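Local coordinates for GTPase-activating protein GYP1 (PDB 1FKM), which stimulates GTP hydrolysis by the Ypt/Rab GTPases Ypt1 and Ypt7, its Rab-GAP (TBC) domain supplying an arginine and a glutamine finger in trans, at residues I200-K212 / N325-I337. Residues are numbered along the deposited sequence; the frame is centred on the assembly and turned at random.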
ATOM      1  N   ILE A 200       6.462  11.989   8.026  1.00 23.90           N
ATOM      2  CA  ILE A 200       5.368  12.569   7.261  1.00 23.18           C
ATOM      3  C   ILE A 200       5.538  14.082   7.151  1.00 23.51           C
ATOM      4  O   ILE A 200       5.330  14.658   6.079  1.00 22.20           O
ATOM      5  CB  ILE A 200       3.997  12.283   7.906  1.00 23.71           C
ATOM      6  CG1 ILE A 200       3.748  10.772   7.993  1.00 24.43           C
ATOM      7  CG2 ILE A 200       2.893  12.975   7.096  1.00 20.61           C
ATOM      8  CD1 ILE A 200       3.799  10.045   6.671  1.00 24.32           C
ATOM      9  N   LEU A 201       5.905  14.728   8.257  1.00 21.32           N
ATOM     10  CA  LEU A 201       6.103  16.176   8.244  1.00 23.00           C
ATOM     11  C   LEU A 201       7.217  16.543   7.270  1.00 23.83           C
ATOM     12  O   LEU A 201       7.139  17.561   6.578  1.00 24.12           O
ATOM     13  CB  LEU A 201       6.437  16.693   9.651  1.00 27.19           C
ATOM     14  CG  LEU A 201       5.296  16.591  10.673  1.00 29.86           C
ATOM     15  CD1 LEU A 201       5.771  17.061  12.049  1.00 30.53           C
ATOM     16  CD2 LEU A 201       4.120  17.437  10.203  1.00 32.61           C
ATOM     17  N   ARG A 202       8.250  15.708   7.206  1.00 23.41           N
ATOM     18  CA  ARG A 202       9.366  15.947   6.295  1.00 24.61           C
ATOM     19  C   ARG A 202       8.897  15.769   4.846  1.00 24.43           C
ATOM     20  O   ARG A 202       9.317  16.502   3.954  1.00 23.60           O
ATOM     21  CB  ARG A 202      10.505  14.970   6.596  1.00 29.82           C
ATOM     22  CG  ARG A 202      11.761  15.198   5.775  1.00 33.31           C
ATOM     23  CD  ARG A 202      12.852  14.209   6.161  1.00 35.31           C
ATOM     24  NE  ARG A 202      12.455  12.827   5.896  1.00 37.51           N
ATOM     25  CZ  ARG A 202      12.288  11.898   6.833  1.00 39.42           C
ATOM     26  NH1 ARG A 202      12.483  12.196   8.114  1.00 38.69           N
ATOM     27  NH2 ARG A 202      11.925  10.669   6.491  1.00 37.81           N
ATOM     28  N   GLN A 203       8.037  14.781   4.621  1.00 21.88           N
ATOM     29  CA  GLN A 203       7.492  14.512   3.287  1.00 23.42           C
ATOM     30  C   GLN A 203       6.647  15.690   2.803  1.00 22.55           C
ATOM     31  O   GLN A 203       6.748  16.115   1.648  1.00 23.30           O
ATOM     32  CB  GLN A 203       6.615  13.258   3.319  1.00 28.93           C
ATOM     33  CG  GLN A 203       7.374  11.946   3.324  1.00 31.26           C
ATOM     34  CD  GLN A 203       8.023  11.656   1.988  1.00 35.15           C
ATOM     35  OE1 GLN A 203       9.069  12.221   1.654  1.00 37.77           O
ATOM     36  NE2 GLN A 203       7.395  10.782   1.203  1.00 32.61           N
ATOM     37  N   VAL A 204       5.803  16.205   3.687  1.00 21.76           N
ATOM     38  CA  VAL A 204       4.942  17.329   3.342  1.00 22.57           C
ATOM     39  C   VAL A 204       5.796  18.559   3.034  1.00 23.75           C
ATOM     40  O   VAL A 204       5.489  19.314   2.109  1.00 24.11           O
ATOM     41  CB  VAL A 204       3.948  17.634   4.487  1.00 22.85           C
ATOM     42  CG1 VAL A 204       3.163  18.907   4.188  1.00 24.40           C
ATOM     43  CG2 VAL A 204       2.983  16.462   4.644  1.00 23.65           C
ATOM     44  N   LYS A 205       6.870  18.755   3.796  1.00 24.09           N
ATOM     45  CA  LYS A 205       7.767  19.891   3.558  1.00 28.47           C
ATOM     46  C   LYS A 205       8.454  19.730   2.198  1.00 25.90           C
ATOM     47  O   LYS A 205       8.631  20.703   1.457  1.00 24.56           O
ATOM     48  CB  LYS A 205       8.834  19.977   4.654  1.00 41.83           C
ATOM     49  CG  LYS A 205       8.281  20.248   6.039  1.00 49.71           C
ATOM     50  CD  LYS A 205       9.358  20.119   7.107  1.00 54.82           C
ATOM     51  CE  LYS A 205       8.775  20.277   8.506  1.00 57.46           C
ATOM     52  NZ  LYS A 205       9.809  20.085   9.563  1.00 61.32           N
ATOM     53  N   ASN A 206       8.848  18.497   1.886  1.00 24.33           N
ATOM     54  CA  ASN A 206       9.502  18.189   0.618  1.00 23.44           C
ATOM     55  C   ASN A 206       8.562  18.447  -0.553  1.00 22.50           C
ATOM     56  O   ASN A 206       8.991  18.944  -1.596  1.00 22.58           O
ATOM     57  CB  ASN A 206       9.975  16.730   0.600  1.00 26.71           C
ATOM     58  CG  ASN A 206      11.225  16.511   1.437  1.00 28.80           C
ATOM     59  OD1 ASN A 206      11.624  15.375   1.692  1.00 32.09           O
ATOM     60  ND2 ASN A 206      11.852  17.598   1.859  1.00 30.13           N
ATOM     61  N   LEU A 207       7.284  18.114  -0.385  1.00 22.92           N
ATOM     62  CA  LEU A 207       6.294  18.339  -1.439  1.00 22.78           C
ATOM     63  C   LEU A 207       6.098  19.839  -1.622  1.00 23.83           C
ATOM     64  O   LEU A 207       5.998  20.334  -2.742  1.00 23.50           O
ATOM     65  CB  LEU A 207       4.953  17.686  -1.078  1.00 22.40           C
ATOM     66  CG  LEU A 207       3.758  17.978  -2.000  1.00 22.64           C
ATOM     67  CD1 LEU A 207       4.040  17.446  -3.407  1.00 22.97           C
ATOM     68  CD2 LEU A 207       2.497  17.341  -1.422  1.00 21.98           C
ATOM     69  N   SER A 208       6.049  20.553  -0.503  1.00 21.94           N
ATOM     70  CA  SER A 208       5.869  21.999  -0.506  1.00 24.01           C
ATOM     71  C   SER A 208       6.994  22.681  -1.285  1.00 24.63           C
ATOM     72  O   SER A 208       6.750  23.580  -2.099  1.00 24.68           O
ATOM     73  CB  SER A 208       5.859  22.510   0.940  1.00 28.17           C
ATOM     74  OG  SER A 208       5.620  23.900   0.985  1.00 37.73           O
ATOM     75  N   GLN A 209       8.225  22.251  -1.025  1.00 25.00           N
ATOM     76  CA  GLN A 209       9.401  22.813  -1.683  1.00 27.43           C
ATOM     77  C   GLN A 209       9.438  22.463  -3.164  1.00 27.36           C
ATOM     78  O   GLN A 209       9.834  23.281  -3.999  1.00 28.66           O
ATOM     79  CB  GLN A 209      10.678  22.300  -1.012  1.00 38.71           C
ATOM     80  CG  GLN A 209      10.905  22.814   0.407  1.00 46.97           C
ATOM     81  CD  GLN A 209      11.231  24.297   0.454  1.00 51.32           C
ATOM     82  OE1 GLN A 209      10.386  25.143   0.161  1.00 53.82           O
ATOM     83  NE2 GLN A 209      12.468  24.619   0.818  1.00 55.02           N
ATOM     84  N   LEU A 210       9.034  21.241  -3.486  1.00 25.79           N
ATOM     85  CA  LEU A 210       9.014  20.780  -4.867  1.00 26.95           C
ATOM     86  C   LEU A 210       8.051  21.636  -5.687  1.00 25.74           C
ATOM     87  O   LEU A 210       8.398  22.112  -6.767  1.00 26.64           O
ATOM     88  CB  LEU A 210       8.559  19.319  -4.931  1.00 32.13           C
ATOM     89  CG  LEU A 210       9.370  18.320  -5.756  1.00 36.12           C
ATOM     90  CD1 LEU A 210       8.549  17.041  -5.912  1.00 32.04           C
ATOM     91  CD2 LEU A 210       9.722  18.901  -7.124  1.00 34.85           C
ATOM     92  N   VAL A 211       6.842  21.825  -5.168  1.00 24.50           N
ATOM     93  CA  VAL A 211       5.829  22.609  -5.864  1.00 25.59           C
ATOM     94  C   VAL A 211       6.235  24.070  -5.995  1.00 26.33           C
ATOM     95  O   VAL A 211       5.943  24.716  -7.002  1.00 25.56           O
ATOM     96  CB  VAL A 211       4.463  22.500  -5.155  1.00 28.29           C
ATOM     97  CG1 VAL A 211       3.424  23.346  -5.879  1.00 28.26           C
ATOM     98  CG2 VAL A 211       4.027  21.042  -5.124  1.00 28.93           C
ATOM     99  N   LYS A 212       6.914  24.592  -4.981  1.00 23.72           N
ATOM    100  CA  LYS A 212       7.369  25.972  -5.025  1.00 28.14           C
ATOM    101  C   LYS A 212       8.348  26.095  -6.194  1.00 29.71           C
ATOM    102  O   LYS A 212       8.454  27.147  -6.827  1.00 27.97           O
ATOM    103  CB  LYS A 212       8.071  26.346  -3.717  1.00 37.18           C
ATOM    104  CG  LYS A 212       8.521  27.796  -3.664  1.00 42.48           C
ATOM    105  CD  LYS A 212       9.222  28.118  -2.357  1.00 46.47           C
ATOM    106  CE  LYS A 212       9.680  29.569  -2.330  1.00 50.45           C
ATOM    107  NZ  LYS A 212      10.392  29.912  -1.068  1.00 52.78           N
ATOM    108  N   ASN A 325       9.677   6.875  -0.020  1.00 20.97           N
ATOM    109  CA  ASN A 325       9.299   8.253   0.299  1.00 23.30           C
ATOM    110  C   ASN A 325       9.596   9.211  -0.858  1.00 23.05           C
ATOM    111  O   ASN A 325       8.775  10.062  -1.205  1.00 21.76           O
ATOM    112  CB  ASN A 325      10.037   8.726   1.558  1.00 30.78           C
ATOM    113  CG  ASN A 325       9.227   8.507   2.830  1.00 32.62           C
ATOM    114  OD1 ASN A 325       9.749   8.627   3.937  1.00 35.53           O
ATOM    115  ND2 ASN A 325       7.946   8.201   2.674  1.00 31.12           N
ATOM    116  N   GLU A 326      10.777   9.071  -1.445  1.00 24.50           N
ATOM    117  CA  GLU A 326      11.188   9.920  -2.557  1.00 25.89           C
ATOM    118  C   GLU A 326      10.236   9.789  -3.740  1.00 22.61           C
ATOM    119  O   GLU A 326       9.685  10.782  -4.209  1.00 22.44           O
ATOM    120  CB  GLU A 326      12.609   9.559  -2.993  1.00 49.99           C
ATOM    121  CG  GLU A 326      13.105  10.324  -4.209  1.00 59.16           C
ATOM    122  CD  GLU A 326      14.484   9.872  -4.657  1.00 65.30           C
ATOM    123  OE1 GLU A 326      15.091   9.027  -3.965  1.00 69.46           O
ATOM    124  OE2 GLU A 326      14.960  10.362  -5.702  1.00 68.52           O
ATOM    125  N   PHE A 327      10.033   8.568  -4.220  1.00 22.36           N
ATOM    126  CA  PHE A 327       9.144   8.365  -5.355  1.00 21.43           C
ATOM    127  C   PHE A 327       7.726   8.855  -5.055  1.00 20.81           C
ATOM    128  O   PHE A 327       7.072   9.450  -5.913  1.00 19.47           O
ATOM    129  CB  PHE A 327       9.091   6.886  -5.750  1.00 23.52           C
ATOM    130  CG  PHE A 327       8.309   6.632  -7.004  1.00 23.90           C
ATOM    131  CD1 PHE A 327       8.690   7.229  -8.207  1.00 23.44           C
ATOM    132  CD2 PHE A 327       7.178   5.822  -6.986  1.00 23.60           C
ATOM    133  CE1 PHE A 327       7.950   7.022  -9.376  1.00 23.26           C
ATOM    134  CE2 PHE A 327       6.431   5.609  -8.145  1.00 24.40           C
ATOM    135  CZ  PHE A 327       6.819   6.212  -9.346  1.00 24.75           C
ATOM    136  N   HIS A 328       7.253   8.612  -3.835  1.00 18.48           N
ATOM    137  CA  HIS A 328       5.908   9.028  -3.468  1.00 19.05           C
ATOM    138  C   HIS A 328       5.739  10.539  -3.523  1.00 17.28           C
ATOM    139  O   HIS A 328       4.686  11.035  -3.923  1.00 17.74           O
ATOM    140  CB  HIS A 328       5.529   8.523  -2.070  1.00 17.50           C
ATOM    141  CG  HIS A 328       4.087   8.744  -1.731  1.00 22.61           C
ATOM    142  ND1 HIS A 328       3.059   8.218  -2.486  1.00 22.94           N
ATOM    143  CD2 HIS A 328       3.498   9.460  -0.742  1.00 23.10           C
ATOM    144  CE1 HIS A 328       1.901   8.601  -1.978  1.00 23.65           C
ATOM    145  NE2 HIS A 328       2.139   9.356  -0.920  1.00 23.61           N
ATOM    146  N   VAL A 329       6.771  11.272  -3.119  1.00 19.85           N
ATOM    147  CA  VAL A 329       6.706  12.730  -3.143  1.00 19.62           C
ATOM    148  C   VAL A 329       6.527  13.227  -4.577  1.00 20.52           C
ATOM    149  O   VAL A 329       5.778  14.166  -4.819  1.00 19.01           O
ATOM    150  CB  VAL A 329       7.976  13.369  -2.538  1.00 33.11           C
ATOM    151  CG1 VAL A 329       7.999  14.865  -2.819  1.00 35.77           C
ATOM    152  CG2 VAL A 329       8.003  13.133  -1.036  1.00 36.32           C
ATOM    153  N   PHE A 330       7.212  12.600  -5.529  1.00 19.90           N
ATOM    154  CA  PHE A 330       7.067  13.016  -6.920  1.00 19.13           C
ATOM    155  C   PHE A 330       5.700  12.658  -7.490  1.00 19.44           C
ATOM    156  O   PHE A 330       5.147  13.409  -8.299  1.00 20.96           O
ATOM    157  CB  PHE A 330       8.192  12.430  -7.776  1.00 18.98           C
ATOM    158  CG  PHE A 330       9.501  13.144  -7.595  1.00 21.74           C
ATOM    159  CD1 PHE A 330       9.744  14.340  -8.264  1.00 21.58           C
ATOM    160  CD2 PHE A 330      10.465  12.661  -6.713  1.00 21.48           C
ATOM    161  CE1 PHE A 330      10.927  15.051  -8.055  1.00 23.94           C
ATOM    162  CE2 PHE A 330      11.654  13.361  -6.496  1.00 22.23           C
ATOM    163  CZ  PHE A 330      11.886  14.562  -7.171  1.00 25.08           C
ATOM    164  N   VAL A 331       5.152  11.517  -7.074  1.00 16.12           N
ATOM    165  CA  VAL A 331       3.824  11.116  -7.529  1.00 17.36           C
ATOM    166  C   VAL A 331       2.815  12.138  -6.985  1.00 17.84           C
ATOM    167  O   VAL A 331       1.887  12.544  -7.688  1.00 17.21           O
ATOM    168  CB  VAL A 331       3.450   9.703  -7.013  1.00 18.06           C
ATOM    169  CG1 VAL A 331       1.986   9.395  -7.315  1.00 16.72           C
ATOM    170  CG2 VAL A 331       4.341   8.665  -7.667  1.00 18.88           C
ATOM    171  N   CYS A 332       2.996  12.550  -5.732  1.00 17.74           N
ATOM    172  CA  CYS A 332       2.095  13.529  -5.127  1.00 19.59           C
ATOM    173  C   CYS A 332       2.195  14.877  -5.830  1.00 20.40           C
ATOM    174  O   CYS A 332       1.191  15.560  -6.016  1.00 20.23           O
ATOM    175  CB  CYS A 332       2.398  13.704  -3.638  1.00 23.47           C
ATOM    176  SG  CYS A 332       1.837  12.329  -2.604  1.00 23.39           S
ATOM    177  N   ALA A 333       3.406  15.260  -6.215  1.00 20.37           N
ATOM    178  CA  ALA A 333       3.604  16.531  -6.908  1.00 21.06           C
ATOM    179  C   ALA A 333       2.929  16.492  -8.284  1.00 22.20           C
ATOM    180  O   ALA A 333       2.235  17.434  -8.668  1.00 21.73           O
ATOM    181  CB  ALA A 333       5.102  16.821  -7.058  1.00 21.54           C
ATOM    182  N   ALA A 334       3.125  15.402  -9.020  1.00 21.84           N
ATOM    183  CA  ALA A 334       2.525  15.270 -10.346  1.00 21.66           C
ATOM    184  C   ALA A 334       1.001  15.217 -10.249  1.00 21.58           C
ATOM    185  O   ALA A 334       0.295  15.755 -11.106  1.00 22.05           O
ATOM    186  CB  ALA A 334       3.058  14.017 -11.046  1.00 22.49           C
ATOM    187  N   PHE A 335       0.500  14.570  -9.198  1.00 20.68           N
ATOM    188  CA  PHE A 335      -0.937  14.445  -8.963  1.00 21.49           C
ATOM    189  C   PHE A 335      -1.525  15.838  -8.744  1.00 23.09           C
ATOM    190  O   PHE A 335      -2.502  16.226  -9.394  1.00 25.27           O
ATOM    191  CB  PHE A 335      -1.186  13.569  -7.726  1.00 20.71           C
ATOM    192  CG  PHE A 335      -2.645  13.313  -7.430  1.00 20.32           C
ATOM    193  CD1 PHE A 335      -3.477  12.736  -8.387  1.00 22.78           C
ATOM    194  CD2 PHE A 335      -3.170  13.597  -6.174  1.00 20.55           C
ATOM    195  CE1 PHE A 335      -4.816  12.442  -8.090  1.00 20.17           C
ATOM    196  CE2 PHE A 335      -4.505  13.304  -5.871  1.00 24.12           C
ATOM    197  CZ  PHE A 335      -5.323  12.724  -6.833  1.00 23.43           C
ATOM    198  N   LEU A 336      -0.913  16.585  -7.828  1.00 21.68           N
ATOM    199  CA  LEU A 336      -1.360  17.936  -7.513  1.00 22.79           C
ATOM    200  C   LEU A 336      -1.300  18.858  -8.724  1.00 24.89           C
ATOM    201  O   LEU A 336      -2.272  19.543  -9.033  1.00 25.21           O
ATOM    202  CB  LEU A 336      -0.501  18.533  -6.396  1.00 23.89           C
ATOM    203  CG  LEU A 336      -0.840  19.971  -5.974  1.00 23.61           C
ATOM    204  CD1 LEU A 336      -2.278  20.038  -5.442  1.00 21.69           C
ATOM    205  CD2 LEU A 336       0.141  20.427  -4.910  1.00 23.16           C
ATOM    206  N   ILE A 337      -0.152  18.879  -9.397  1.00 25.05           N
ATOM    207  CA  ILE A 337       0.041  19.746 -10.555  1.00 27.54           C
ATOM    208  C   ILE A 337      -0.993  19.501 -11.648  1.00 27.95           C
ATOM    209  O   ILE A 337      -1.310  20.403 -12.424  1.00 27.54           O
ATOM    210  CB  ILE A 337       1.467  19.583 -11.141  1.00 41.28           C
ATOM    211  CG1 ILE A 337       2.508  19.990 -10.092  1.00 43.79           C
ATOM    212  CG2 ILE A 337       1.633  20.441 -12.389  1.00 43.15           C
ATOM    213  CD1 ILE A 337       2.343  21.393  -9.559  1.00 43.85           C
TER
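Gln203 sets CG opposite its own carbonyl carbon (chi1 -78°) and bends at chi2, which lays its amide over the first turn of helix 324-338 against Asn325 and Val329. There NE2 of Gln203 donates to the backbone O of Asn325 at 2.9 Å, nearly straight at 169° and within the plane of its own amide. The same oxygen takes the helical N-H of Val329 from the opposite face of its plane; it still accepts a second donor, and glutamine has both the reach and an N-H to supply it. The Asn325 amide packs beside that of Gln203, planes 33° apart, its ND2 bonded to OD1 of Asn192. Val329, branched and compact, is a knob among Gln203, Asn206, Leu207 and Leu210. Beyond it the small methyl of Ala333 fits under two leucines, its CB 3.6 Å from CD1 of Leu210 and 3.9 Å from CD1 of Leu207. The same CD1 of Leu210 lies over a face of the Phe330 ring in a CH-pi contact. Replacing Gln203 by alanine is likely to leave the Asn325 carbonyl without this donor and open a gap beside CG2 of Val329. In this all-helical Rab-GAP domain, away from both catalytic fingers, one directional bond ties one end of the helix pair, while close-fitting apolar side chains hold the rest.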